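Local coordinates for lipoprotein (Streptococcus pneumoniae, PDB 3CX3) that binds zinc as a surface lipoprotein and probably hands it to an ABC transporter for uptake into the cell, at residues E131-A136 and T149-A154; F62-H67 and V87-E92; M11-S16 and D30-R35; A55-D60 and K81-K86; K166-K171 and N275-A280. All blocks are in the same frame, centred on the assembly; numbering follows the deposited sequence. Where two conformers were deposited one is given.

Interaction 1. Residues E131-A136 and T149-A154; sequences EAQIIA and TYQKNA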
# COMPACT_ATOMS: atom_id res chain seq x y z
N GLU A 131 -5.96 6.58 7.36
CA GLU A 131 -4.90 5.81 8.00
C GLU A 131 -3.84 6.72 8.57
O GLU A 131 -3.23 6.39 9.59
CB GLU A 131 -4.28 4.81 7.03
CG GLU A 131 -3.65 3.64 7.74
CD GLU A 131 -2.99 2.67 6.82
OE1 GLU A 131 -3.45 2.53 5.66
OE2 GLU A 131 -2.01 2.03 7.24
N ALA A 132 -3.63 7.86 7.91
CA ALA A 132 -2.82 8.98 8.41
C ALA A 132 -3.31 9.48 9.77
O ALA A 132 -2.51 9.66 10.69
CB ALA A 132 -2.86 10.12 7.42
N GLN A 133 -4.63 9.70 9.86
CA GLN A 133 -5.32 10.07 11.10
C GLN A 133 -5.05 9.11 12.26
O GLN A 133 -4.52 9.52 13.31
CB GLN A 133 -6.84 10.15 10.87
CG GLN A 133 -7.39 11.53 10.68
CD GLN A 133 -7.73 12.19 12.00
OE1 GLN A 133 -6.84 12.59 12.75
NE2 GLN A 133 -9.03 12.29 12.31
N ILE A 134 -5.43 7.85 12.07
CA ILE A 134 -5.19 6.80 13.06
C ILE A 134 -3.76 6.90 13.55
O ILE A 134 -3.50 6.84 14.75
CB ILE A 134 -5.44 5.38 12.52
CG1 ILE A 134 -6.84 5.27 11.91
CG2 ILE A 134 -5.22 4.36 13.63
CD1 ILE A 134 -7.15 3.97 11.13
N ILE A 135 -2.84 7.08 12.62
CA ILE A 135 -1.42 7.16 12.95
C ILE A 135 -1.19 8.31 13.92
O ILE A 135 -0.63 8.10 15.01
CB ILE A 135 -0.53 7.27 11.68
CG1 ILE A 135 -0.49 5.91 10.96
CG2 ILE A 135 0.86 7.78 12.03
CD1 ILE A 135 0.29 5.88 9.65
N ALA A 136 -1.64 9.50 13.53
CA ALA A 136 -1.49 10.68 14.37
C ALA A 136 -2.12 10.45 15.74
O ALA A 136 -1.46 10.66 16.73
CB ALA A 136 -2.09 11.91 13.68
N THR A 149 1.68 18.78 16.41
CA THR A 149 2.44 18.54 15.19
C THR A 149 1.84 17.41 14.36
O THR A 149 1.76 17.51 13.13
CB THR A 149 3.92 18.29 15.51
OG1 THR A 149 4.46 19.42 16.20
CG2 THR A 149 4.74 18.05 14.22
N TYR A 150 1.40 16.34 15.05
CA TYR A 150 0.85 15.16 14.40
C TYR A 150 -0.49 15.45 13.76
O TYR A 150 -0.69 15.15 12.58
CB TYR A 150 0.70 13.98 15.38
CG TYR A 150 1.98 13.53 16.06
CD1 TYR A 150 2.03 13.34 17.44
CD2 TYR A 150 3.15 13.32 15.34
CE1 TYR A 150 3.19 12.95 18.07
CE2 TYR A 150 4.33 12.93 15.96
CZ TYR A 150 4.33 12.75 17.33
OH TYR A 150 5.49 12.35 17.94
N GLN A 151 -1.41 16.03 14.53
CA GLN A 151 -2.75 16.30 14.04
C GLN A 151 -2.81 17.28 12.85
O GLN A 151 -3.74 17.21 12.03
CB GLN A 151 -3.67 16.78 15.17
CG GLN A 151 -3.81 15.79 16.33
CD GLN A 151 -4.36 14.43 15.92
OE1 GLN A 151 -5.39 14.34 15.26
NE2 GLN A 151 -3.69 13.37 16.34
N LYS A 152 -1.82 18.17 12.73
CA LYS A 152 -1.79 19.10 11.60
C LYS A 152 -1.05 18.53 10.37
O LYS A 152 -1.46 18.77 9.22
CB LYS A 152 -1.27 20.49 12.03
CG LYS A 152 -1.52 21.60 10.97
CD LYS A 152 -2.09 22.92 11.58
CE LYS A 152 -3.62 23.08 11.37
NZ LYS A 152 -4.41 21.88 11.80
N ASN A 153 0.00 17.76 10.60
CA ASN A 153 0.65 17.03 9.52
C ASN A 153 -0.31 16.07 8.82
O ASN A 153 -0.43 16.10 7.59
CB ASN A 153 1.87 16.28 10.04
CG ASN A 153 3.02 17.20 10.35
OD1 ASN A 153 2.91 18.41 10.17
ND2 ASN A 153 4.12 16.65 10.82
N ALA A 154 -0.98 15.24 9.62
CA ALA A 154 -2.08 14.40 9.14
C ALA A 154 -3.18 15.20 8.44
O ALA A 154 -3.70 14.78 7.40
CB ALA A 154 -2.67 13.63 10.29
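A132 points its CB at helix 147-173, and its carbonyl O lies 4.0 Å from the methyl CB of A154. That oxygen already accepts the amide of A136 one turn on, so the alanine methyl is merely packed against a group served by its own helix. Q133 starts off along the flank, but its bent chain brings the amide round to that of Q151. These two side chains cross at about a right angle, their amide planes 68° apart, at the margin of the contact. Here the chain illustrates how a helical hairpin can be drawn tight: the segments run antiparallel at 175°, their axes 8.9 Å apart, because small residues face each other across the seam. A136 takes the innermost place. Its CB rests between successive turns of the partner, 3.9 Å from CB of Y150 and 3.8 Å from CB of A154, with the carbonyl O of Y150 also touching it at 3.7 Å. The tyrosine offers little more than its CB and backbone, since CG stands anti to its own carbonyl carbon (chi1 -58°) and the ring leads away to pack on V27 and S28 of helix 18-28, its OH hydrogen-bonded to D143 and N32.

Interaction 2. Residues F62-H67 and V87-E92; sequences FVYHSH and VLEASE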
# COMPACT_ATOMS: atom_id res chain seq x y z
N PHE A 62 6.82 0.76 17.12
CA PHE A 62 6.74 0.01 15.88
C PHE A 62 5.37 0.10 15.24
O PHE A 62 4.33 -0.14 15.89
CB PHE A 62 7.16 -1.44 16.06
CG PHE A 62 7.06 -2.25 14.80
CD1 PHE A 62 7.93 -2.01 13.72
CD2 PHE A 62 6.12 -3.26 14.68
CE1 PHE A 62 7.84 -2.76 12.56
CE2 PHE A 62 6.04 -4.04 13.51
CZ PHE A 62 6.90 -3.78 12.45
N VAL A 63 5.37 0.45 13.95
CA VAL A 63 4.15 0.71 13.20
C VAL A 63 4.02 -0.19 11.99
O VAL A 63 4.89 -0.16 11.10
CB VAL A 63 4.06 2.20 12.74
CG1 VAL A 63 2.80 2.45 11.97
CG2 VAL A 63 4.12 3.13 13.93
N TYR A 64 2.95 -0.99 11.96
CA TYR A 64 2.63 -1.78 10.78
C TYR A 64 1.26 -1.40 10.20
O TYR A 64 0.56 -0.54 10.76
CB TYR A 64 2.81 -3.31 11.04
CG TYR A 64 1.77 -3.92 11.93
CD1 TYR A 64 1.82 -3.75 13.30
CD2 TYR A 64 0.73 -4.66 11.39
CE1 TYR A 64 0.85 -4.32 14.11
CE2 TYR A 64 -0.24 -5.23 12.20
CZ TYR A 64 -0.18 -5.04 13.56
OH TYR A 64 -1.15 -5.60 14.36
N HIS A 65 0.89 -1.99 9.06
CA HIS A 65 -0.37 -1.65 8.38
C HIS A 65 -1.56 -2.33 9.06
O HIS A 65 -2.45 -1.63 9.54
CB HIS A 65 -0.30 -1.98 6.88
CG HIS A 65 -1.59 -1.84 6.13
ND1 HIS A 65 -2.21 -0.62 5.92
CD2 HIS A 65 -2.35 -2.76 5.47
CE1 HIS A 65 -3.32 -0.80 5.21
NE2 HIS A 65 -3.41 -2.09 4.91
N SER A 66 -1.56 -3.67 9.11
CA SER A 66 -2.77 -4.44 9.43
C SER A 66 -2.49 -5.88 9.79
O SER A 66 -1.57 -6.49 9.27
CB SER A 66 -3.71 -4.43 8.23
OG SER A 66 -4.80 -5.29 8.41
N HIS A 67 -3.34 -6.46 10.64
CA HIS A 67 -3.16 -7.84 11.07
C HIS A 67 -3.33 -8.80 9.89
O HIS A 67 -2.75 -9.88 9.89
CB HIS A 67 -4.10 -8.19 12.24
CG HIS A 67 -5.55 -7.98 11.95
ND1 HIS A 67 -6.21 -6.81 12.27
CD2 HIS A 67 -6.48 -8.79 11.38
CE1 HIS A 67 -7.48 -6.90 11.89
NE2 HIS A 67 -7.67 -8.09 11.35
N VAL A 87 3.30 -0.98 19.92
CA VAL A 87 3.05 -1.63 18.65
C VAL A 87 1.74 -1.04 18.15
O VAL A 87 0.72 -1.08 18.84
CB VAL A 87 2.96 -3.18 18.77
CG1 VAL A 87 3.05 -3.85 17.40
CG2 VAL A 87 4.05 -3.72 19.66
N LEU A 88 1.78 -0.48 16.94
CA LEU A 88 0.65 0.28 16.40
C LEU A 88 0.16 -0.24 15.05
O LEU A 88 0.89 -0.22 14.06
CB LEU A 88 0.99 1.79 16.34
CG LEU A 88 1.36 2.40 17.71
CD1 LEU A 88 1.78 3.85 17.61
CD2 LEU A 88 0.20 2.28 18.71
N GLU A 89 -1.09 -0.72 15.02
CA GLU A 89 -1.73 -1.18 13.77
C GLU A 89 -2.43 0.03 13.18
O GLU A 89 -3.42 0.51 13.73
CB GLU A 89 -2.70 -2.35 14.02
CG GLU A 89 -3.14 -3.11 12.75
CD GLU A 89 -4.45 -3.94 12.90
OE1 GLU A 89 -4.58 -5.01 12.29
OE2 GLU A 89 -5.38 -3.54 13.62
N ALA A 90 -1.91 0.53 12.06
CA ALA A 90 -2.26 1.83 11.52
C ALA A 90 -3.62 1.85 10.86
O ALA A 90 -4.22 2.91 10.71
CB ALA A 90 -1.18 2.34 10.57
N SER A 91 -4.11 0.67 10.47
CA SER A 91 -5.43 0.57 9.87
C SER A 91 -6.45 0.07 10.86
O SER A 91 -7.55 -0.33 10.46
CB SER A 91 -5.41 -0.35 8.65
OG SER A 91 -5.11 -1.69 9.01
N GLU A 92 -6.10 0.06 12.14
CA GLU A 92 -6.96 -0.57 13.13
C GLU A 92 -8.32 0.12 13.18
O GLU A 92 -8.41 1.34 13.28
CB GLU A 92 -6.30 -0.55 14.48
CG GLU A 92 -6.93 -1.48 15.49
CD GLU A 92 -6.50 -1.13 16.89
OE1 GLU A 92 -6.58 -2.00 17.78
OE2 GLU A 92 -6.05 0.02 17.08
O HOH W 1 -6.85 -3.73 9.57
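V87 meets two aromatic rings at their edges: its CG1 lies 4.0 Å from CE1 of Y64 and 4.1 Å from CD2 of F62. L88 supplies the backbone pairing, its N donating to F62 O while its O accepts from Y64 N; on the opposite sheet face its CB touches CG2 of V63. E89 returns to the tyrosine, and its CA sits over one face of the Y64 ring, 4.3 Å from the centroid, in a CH-pi contact. These pairs, in register and parallel, form one edge of a four-stranded parallel sheet in strand order 2-1-3-4, an example of a Rossmann-like lobe whose ligand-side loops follow the strand ends. The extended chain of E89, CG anti to N (chi1 -166°), carries OE1 to the backbone N and ring ND1 of H67; both hydrogen bonds are modelled so short that their lengths are doubtful. A90 N continues the pattern by donating to Y64 O. S91 then grips the carbonyl O of H65 twice, through its N at 3.0 Å and through its OG at 2.7 Å, the hydroxyl approaching from above the carbonyl plane. A water that donates to S91 OG also bonds to S66 OG, which has T68 as a further partner.

Interaction 3. Residues M11-S16 and D30-R35; sequences MKIVTS and DLNDVR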
# COMPACT_ATOMS: atom_id res chain seq x y z
N MSE A 11 11.78 10.20 18.82
CA MSE A 11 11.40 8.81 19.11
C MSE A 11 11.87 7.87 18.02
O MSE A 11 11.53 8.07 16.85
CB MSE A 11 9.88 8.67 19.23
CG MSE A 11 9.33 8.74 20.63
SE MSE A 11 7.45 8.19 20.69
CE MSE A 11 6.71 9.25 19.22
N LYS A 12 12.63 6.85 18.40
CA LYS A 12 13.09 5.82 17.46
C LYS A 12 11.88 4.98 17.02
O LYS A 12 11.20 4.37 17.87
CB LYS A 12 14.18 4.95 18.09
CG LYS A 12 15.00 4.13 17.08
CD LYS A 12 16.04 3.23 17.75
CE LYS A 12 17.39 3.95 17.89
NZ LYS A 12 18.58 3.04 17.68
N ILE A 13 11.61 4.98 15.72
CA ILE A 13 10.38 4.39 15.16
C ILE A 13 10.69 3.43 14.01
O ILE A 13 11.27 3.82 13.00
CB ILE A 13 9.34 5.49 14.73
CG1 ILE A 13 8.67 6.13 15.95
CG2 ILE A 13 8.30 4.92 13.81
CD1 ILE A 13 7.92 7.42 15.63
N VAL A 14 10.29 2.17 14.19
CA VAL A 14 10.42 1.18 13.14
C VAL A 14 9.06 0.96 12.47
O VAL A 14 7.99 1.13 13.07
CB VAL A 14 11.10 -0.12 13.64
CG1 VAL A 14 11.18 -1.17 12.54
CG2 VAL A 14 12.51 0.17 14.12
N THR A 15 9.14 0.58 11.21
CA THR A 15 8.06 0.71 10.28
C THR A 15 8.11 -0.46 9.33
O THR A 15 9.19 -0.90 8.96
CB THR A 15 8.23 2.06 9.60
OG1 THR A 15 7.31 2.99 10.20
CG2 THR A 15 8.08 1.97 8.12
N SER A 16 6.95 -1.01 8.96
CA SER A 16 6.95 -2.29 8.26
C SER A 16 7.42 -2.17 6.83
O SER A 16 8.47 -2.73 6.46
CB SER A 16 5.62 -3.04 8.38
OG SER A 16 4.53 -2.26 7.96
N ASP A 30 9.63 16.49 11.24
CA ASP A 30 11.06 16.47 11.55
C ASP A 30 11.35 15.95 12.96
O ASP A 30 12.49 16.00 13.43
CB ASP A 30 11.66 17.88 11.37
CG ASP A 30 10.92 18.95 12.18
OD1 ASP A 30 9.96 18.63 12.92
OD2 ASP A 30 11.31 20.13 12.07
N LEU A 31 10.32 15.43 13.62
CA LEU A 31 10.37 15.10 15.04
C LEU A 31 11.10 13.84 15.48
O LEU A 31 11.90 13.88 16.42
CB LEU A 31 8.97 15.06 15.61
CG LEU A 31 8.35 16.40 15.94
CD1 LEU A 31 7.00 16.12 16.55
CD2 LEU A 31 9.24 17.19 16.90
N ASN A 32 10.82 12.72 14.83
CA ASN A 32 11.27 11.44 15.34
C ASN A 32 12.29 10.73 14.45
O ASN A 32 12.50 11.12 13.31
CB ASN A 32 10.06 10.54 15.62
CG ASN A 32 9.01 11.21 16.50
OD1 ASN A 32 9.15 11.27 17.72
ND2 ASN A 32 7.94 11.70 15.89
N ASP A 33 12.94 9.70 14.98
CA ASP A 33 13.83 8.85 14.19
C ASP A 33 13.05 7.71 13.54
O ASP A 33 12.93 6.60 14.10
CB ASP A 33 15.00 8.32 15.03
CG ASP A 33 15.86 7.29 14.28
OD1 ASP A 33 15.99 7.37 13.04
OD2 ASP A 33 16.40 6.39 14.96
N VAL A 34 12.52 7.99 12.35
CA VAL A 34 11.67 7.05 11.62
C VAL A 34 12.50 6.29 10.61
O VAL A 34 12.98 6.86 9.63
CB VAL A 34 10.47 7.74 10.91
CG1 VAL A 34 9.62 6.71 10.19
CG2 VAL A 34 9.62 8.51 11.91
N ARG A 35 12.66 5.00 10.87
CA ARG A 35 13.30 4.06 9.96
C ARG A 35 12.39 2.89 9.60
O ARG A 35 11.40 2.61 10.28
CB ARG A 35 14.65 3.58 10.53
CG ARG A 35 14.78 3.73 12.03
CD ARG A 35 15.95 2.94 12.55
NE ARG A 35 17.20 3.68 12.44
CZ ARG A 35 17.91 4.10 13.48
NH1 ARG A 35 17.49 3.83 14.72
NH2 ARG A 35 19.04 4.78 13.30
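M11 and N32 lie side by side, and M11 N donates to OD1 of N32 at 3.0 Å, in the carbonyl plane and on a lone pair. The ND2 end of that amide is held by S28 and Y150. On one face of the sheet K12 and D33 also run alongside each other: CG of K12, anti to its backbone N (chi1 -163°), lies 3.4 Å from OD2 of D33. R35 crosses K12 at a slant. One face of its guanidinium lies under D33 OD1, and NH1 pairs with OD2 at 2.8 Å through charge alone, because the oxygen stands well out of the guanidinium plane. CD and CE of K12 lie at the guanidinium edge, which leaves K12 NZ 3.3 Å from R35 NH1, a close meeting of like charges that the aspartate probably offsets. I13 and V34 mark the other face, where CB of I13 meets CG2 of V34 at 4.1 Å. The backbones are joined by I13 N to D33 O at 2.6 Å and R35 N to I13 O at 2.8 Å. This beta-alpha-beta crossover sends helix 18-28 over the face of V34 and T15, while strand 61-64 flanks strand 12-15 on its other edge.

Interaction 4. Residues A55-D60 and K81-K86; sequences AIYDAD and KKSKVK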
# COMPACT_ATOMS: atom_id res chain seq x y z
N ALA A 55 15.44 -5.59 16.52
CA ALA A 55 15.38 -4.18 16.17
C ALA A 55 14.02 -3.55 16.48
O ALA A 55 13.95 -2.37 16.81
CB ALA A 55 15.73 -3.99 14.70
N ILE A 56 12.93 -4.34 16.34
CA ILE A 56 11.60 -3.89 16.77
C ILE A 56 11.59 -3.71 18.28
O ILE A 56 11.34 -2.62 18.78
CB ILE A 56 10.47 -4.86 16.36
CG1 ILE A 56 10.16 -4.74 14.88
CG2 ILE A 56 9.19 -4.56 17.13
CD1 ILE A 56 9.52 -5.99 14.32
N TYR A 57 11.87 -4.80 19.00
CA TYR A 57 11.92 -4.77 20.45
C TYR A 57 12.85 -3.69 21.00
O TYR A 57 12.69 -3.24 22.11
CB TYR A 57 12.28 -6.16 21.02
CG TYR A 57 11.18 -7.20 20.89
CD1 TYR A 57 9.86 -6.91 21.23
CD2 TYR A 57 11.47 -8.49 20.44
CE1 TYR A 57 8.85 -7.85 21.11
CE2 TYR A 57 10.45 -9.47 20.33
CZ TYR A 57 9.14 -9.15 20.66
OH TYR A 57 8.14 -10.10 20.54
N ASP A 58 13.80 -3.26 20.17
CA ASP A 58 14.76 -2.21 20.51
C ASP A 58 14.24 -0.77 20.29
O ASP A 58 14.66 0.16 20.98
CB ASP A 58 16.03 -2.44 19.68
CG ASP A 58 17.13 -1.44 19.98
OD1 ASP A 58 17.98 -1.24 19.08
OD2 ASP A 58 17.15 -0.87 21.10
N ALA A 59 13.35 -0.60 19.32
CA ALA A 59 12.75 0.71 19.01
C ALA A 59 11.90 1.21 20.17
O ALA A 59 11.63 0.45 21.12
CB ALA A 59 11.91 0.61 17.74
N ASP A 60 11.48 2.48 20.11
CA ASP A 60 10.44 3.01 21.01
C ASP A 60 9.04 2.72 20.48
O ASP A 60 8.11 2.47 21.24
CB ASP A 60 10.59 4.53 21.17
CG ASP A 60 11.88 4.93 21.84
OD1 ASP A 60 12.02 4.71 23.08
OD2 ASP A 60 12.75 5.50 21.14
N LYS A 81 9.37 -10.37 26.37
CA LYS A 81 10.70 -10.28 25.79
C LYS A 81 11.41 -9.01 26.27
O LYS A 81 12.35 -8.54 25.63
CB LYS A 81 10.63 -10.36 24.26
CG LYS A 81 9.81 -11.56 23.78
CD LYS A 81 10.43 -12.30 22.59
CE LYS A 81 11.43 -13.34 23.05
NZ LYS A 81 12.68 -12.72 23.57
N LYS A 82 10.93 -8.50 27.41
CA LYS A 82 11.52 -7.38 28.15
C LYS A 82 11.62 -6.07 27.36
O LYS A 82 12.62 -5.36 27.43
CB LYS A 82 12.87 -7.77 28.81
CG LYS A 82 14.15 -7.47 27.97
CD LYS A 82 15.35 -7.19 28.89
CE LYS A 82 16.59 -6.76 28.12
NZ LYS A 82 17.77 -6.55 29.03
N SER A 83 10.56 -5.76 26.61
CA SER A 83 10.55 -4.56 25.78
C SER A 83 9.47 -3.55 26.18
O SER A 83 8.64 -3.80 27.06
CB SER A 83 10.43 -4.92 24.29
OG SER A 83 10.55 -3.76 23.49
N LYS A 84 9.48 -2.42 25.50
CA LYS A 84 8.68 -1.25 25.84
C LYS A 84 8.17 -0.56 24.58
O LYS A 84 7.89 0.65 24.59
CB LYS A 84 9.53 -0.28 26.67
CG LYS A 84 10.86 0.17 25.98
CD LYS A 84 11.89 -0.97 25.84
CE LYS A 84 13.01 -0.62 24.86
NZ LYS A 84 12.52 -0.29 23.48
N VAL A 85 8.10 -1.33 23.48
CA VAL A 85 7.57 -0.84 22.21
C VAL A 85 6.09 -0.59 22.32
O VAL A 85 5.35 -1.35 22.97
CB VAL A 85 7.76 -1.82 21.03
CG1 VAL A 85 8.99 -1.47 20.22
CG2 VAL A 85 7.80 -3.25 21.49
N LYS A 86 5.66 0.49 21.68
CA LYS A 86 4.27 0.69 21.39
C LYS A 86 4.10 0.08 20.01
O LYS A 86 4.74 0.52 19.05
CB LYS A 86 3.94 2.18 21.38
CG LYS A 86 4.82 3.00 22.34
CD LYS A 86 4.87 2.40 23.76
CE LYS A 86 5.64 3.30 24.74
NZ LYS A 86 7.14 3.27 24.59
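The carbonyl O of Y57 is gripped by two side chains of the loop that leads into strand 86-89. S83 OG donates to it at 2.6 Å, in the carbonyl plane and on a lone pair; K84 NZ donates from 3.3 Å, tilted 31° from that plane. The lysine reaches there because its CG stands between the backbone N and carbonyl carbon (chi1 56°) and its chain bends again further out. NZ also makes a weak bond to D58 O, so its charge sits among carbonyls at the C-terminal end of helix 50-58, consistent with the general attraction of cations to that end of a helix. CB of K81 lies over one face of the Y57 ring, 4.1 Å from the centroid, in a CH-pi contact, and CD of the same lysine reaches CE2 of Y57 at 3.6 Å, while CG2 of V85 comes to the ring edge; the tyrosine OH is bonded to D77 N. Further on, K86 N donates to D60 O at 3.2 Å, and K86 NZ folds back to K84 O. The helix end is thus tied to the loop just where both chains enter the parallel sheet: D60 pairs with K12 as strand 61-64 begins, and K86 pairs with F62 as strand 86-89 begins beside strand 61-64.

Interaction 5. Residues K166-K171 and N275-A280; sequences KKFQPK and NMSILA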
# COMPACT_ATOMS: atom_id res chain seq x y z
N LYS A 166 -10.55 14.57 -6.07
CA LYS A 166 -11.28 15.59 -6.84
C LYS A 166 -10.70 15.85 -8.23
O LYS A 166 -11.44 15.89 -9.22
CB LYS A 166 -11.33 16.92 -6.08
CG LYS A 166 -12.67 17.21 -5.48
CD LYS A 166 -12.67 16.96 -4.00
CE LYS A 166 -13.52 18.00 -3.30
NZ LYS A 166 -13.16 19.39 -3.73
N LYS A 167 -9.39 16.04 -8.29
CA LYS A 167 -8.70 16.21 -9.56
C LYS A 167 -9.04 15.03 -10.46
O LYS A 167 -9.40 15.23 -11.62
CB LYS A 167 -7.19 16.34 -9.33
CG LYS A 167 -6.34 16.67 -10.56
CD LYS A 167 -4.91 16.97 -10.12
CE LYS A 167 -3.91 16.73 -11.22
NZ LYS A 167 -3.75 17.95 -12.05
N PHE A 168 -8.98 13.83 -9.90
CA PHE A 168 -9.13 12.60 -10.68
C PHE A 168 -10.53 12.03 -10.93
O PHE A 168 -10.71 11.26 -11.88
CB PHE A 168 -8.22 11.51 -10.10
CG PHE A 168 -6.83 11.60 -10.60
CD1 PHE A 168 -6.46 10.94 -11.76
CD2 PHE A 168 -5.90 12.40 -9.95
CE1 PHE A 168 -5.17 11.05 -12.24
CE2 PHE A 168 -4.60 12.50 -10.43
CZ PHE A 168 -4.24 11.83 -11.57
N GLN A 169 -11.52 12.39 -10.12
CA GLN A 169 -12.85 11.83 -10.32
C GLN A 169 -13.36 12.07 -11.75
O GLN A 169 -13.84 11.12 -12.38
CB GLN A 169 -13.85 12.31 -9.25
CG GLN A 169 -15.17 11.54 -9.22
CD GLN A 169 -15.01 10.02 -9.11
OE1 GLN A 169 -14.67 9.33 -10.07
NE2 GLN A 169 -15.30 9.48 -7.92
N PRO A 170 -13.23 13.31 -12.28
CA PRO A 170 -13.59 13.56 -13.68
C PRO A 170 -12.79 12.74 -14.69
O PRO A 170 -13.39 12.16 -15.59
CB PRO A 170 -13.33 15.06 -13.86
CG PRO A 170 -13.51 15.60 -12.49
CD PRO A 170 -12.83 14.57 -11.63
N LYS A 171 -11.47 12.70 -14.55
CA LYS A 171 -10.61 11.89 -15.42
C LYS A 171 -11.24 10.52 -15.66
O LYS A 171 -11.50 10.13 -16.80
CB LYS A 171 -9.22 11.70 -14.80
CG LYS A 171 -8.58 12.97 -14.28
CD LYS A 171 -7.29 13.30 -15.00
CE LYS A 171 -6.71 14.60 -14.45
NZ LYS A 171 -5.30 14.80 -14.86
N ASN A 275 1.13 7.33 -10.23
CA ASN A 275 0.54 6.12 -10.78
C ASN A 275 -0.93 6.33 -11.12
O ASN A 275 -1.47 5.64 -11.98
CB ASN A 275 0.74 4.94 -9.84
CG ASN A 275 2.21 4.63 -9.62
OD1 ASN A 275 2.90 4.14 -10.52
ND2 ASN A 275 2.70 4.95 -8.42
N MSE A 276 -1.57 7.30 -10.48
CA MSE A 276 -2.92 7.65 -10.88
C MSE A 276 -2.96 8.32 -12.25
O MSE A 276 -3.92 8.10 -12.99
CB MSE A 276 -3.61 8.48 -9.81
CG MSE A 276 -3.96 7.64 -8.62
SE MSE A 276 -4.73 8.67 -7.19
CE MSE A 276 -6.47 9.07 -7.97
N SER A 277 -1.93 9.10 -12.57
CA SER A 277 -1.70 9.62 -13.93
C SER A 277 -1.72 8.51 -14.97
O SER A 277 -2.59 8.45 -15.84
CB SER A 277 -0.31 10.28 -14.04
OG SER A 277 -0.31 11.60 -13.56
N ILE A 278 -0.72 7.65 -14.85
CA ILE A 278 -0.50 6.53 -15.75
C ILE A 278 -1.83 5.82 -16.05
O ILE A 278 -2.24 5.78 -17.21
CB ILE A 278 0.58 5.58 -15.16
CG1 ILE A 278 1.92 6.34 -15.07
CG2 ILE A 278 0.73 4.29 -15.98
CD1 ILE A 278 2.91 5.77 -14.06
N LEU A 279 -2.51 5.35 -15.01
CA LEU A 279 -3.78 4.64 -15.17
C LEU A 279 -4.87 5.45 -15.92
O LEU A 279 -5.53 4.93 -16.82
CB LEU A 279 -4.31 4.15 -13.82
CG LEU A 279 -5.57 3.27 -13.86
CD1 LEU A 279 -5.32 1.99 -14.66
CD2 LEU A 279 -6.10 2.96 -12.45
N ALA A 280 -5.05 6.71 -15.53
CA ALA A 280 -6.02 7.57 -16.19
C ALA A 280 -5.60 7.93 -17.62
O ALA A 280 -6.44 7.93 -18.52
CB ALA A 280 -6.27 8.82 -15.37
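The ring of F168 takes M276 over one face and A280 at its edge. On the face, CB of M276 stands 4.0 Å from the ring centroid, offset toward the rim, in a CH-pi contact. SE of this residue, deposited as selenomethionine, hangs above the same face at 5.0 Å from the centroid, a distant Met-aromatic contact. A bend at chi3 (72°) then brings CE back to the ring root, 3.7 Å from CG of F168, so that the chain arches over the ring from CZ to CG. In the ring plane, CB of A280 lies 4.0 Å from CE1 of F168. The same corner touches the backbone, with CE1 of F168 3.3 Å from M276 O, a carbonyl that already accepts the amide of A280. Nearer the C-terminal end, CB of K171 meets CB of A280 at 4.2 Å. The two helices run nearly parallel, 11° between their directions, but their axes stay 10.9 Å apart, a spacing bridged here largely by the phenylalanine. Helix 147-173 also forms interaction 1 near its other end, and helix 268-281 leans with I278 and L279 on strand 230-232 of the second sheet. No hydrogen bond crosses between the segments. The contact therefore illustrates cohesion by shape and dispersion: ring face against selenoether chain, ring edge against methyl, with little directional chemistry.

Interactions 2, 3 and 4 build one sheet and its edges: V63 N probably hydrogen-bonds to V14 O at 2.8 Å, F62 N to K86 O at 2.8 Å, and D60 N to K12 O at 2.9 Å. Interaction 1 packs against this sheet, its centre 14 Å from those of interactions 2 and 3, and touches them through E131 OE2 to H65 ND1 at 3.0 Å and Y150 OH to N32 ND2 at 3.3 Å. Helix 147-173 carries on to interaction 5, about 25 Å away between centres. Interaction 2 comes near the zinc site of H44, H120, H184 and E259, the side chain of H65 lying about 9 Å from the metal.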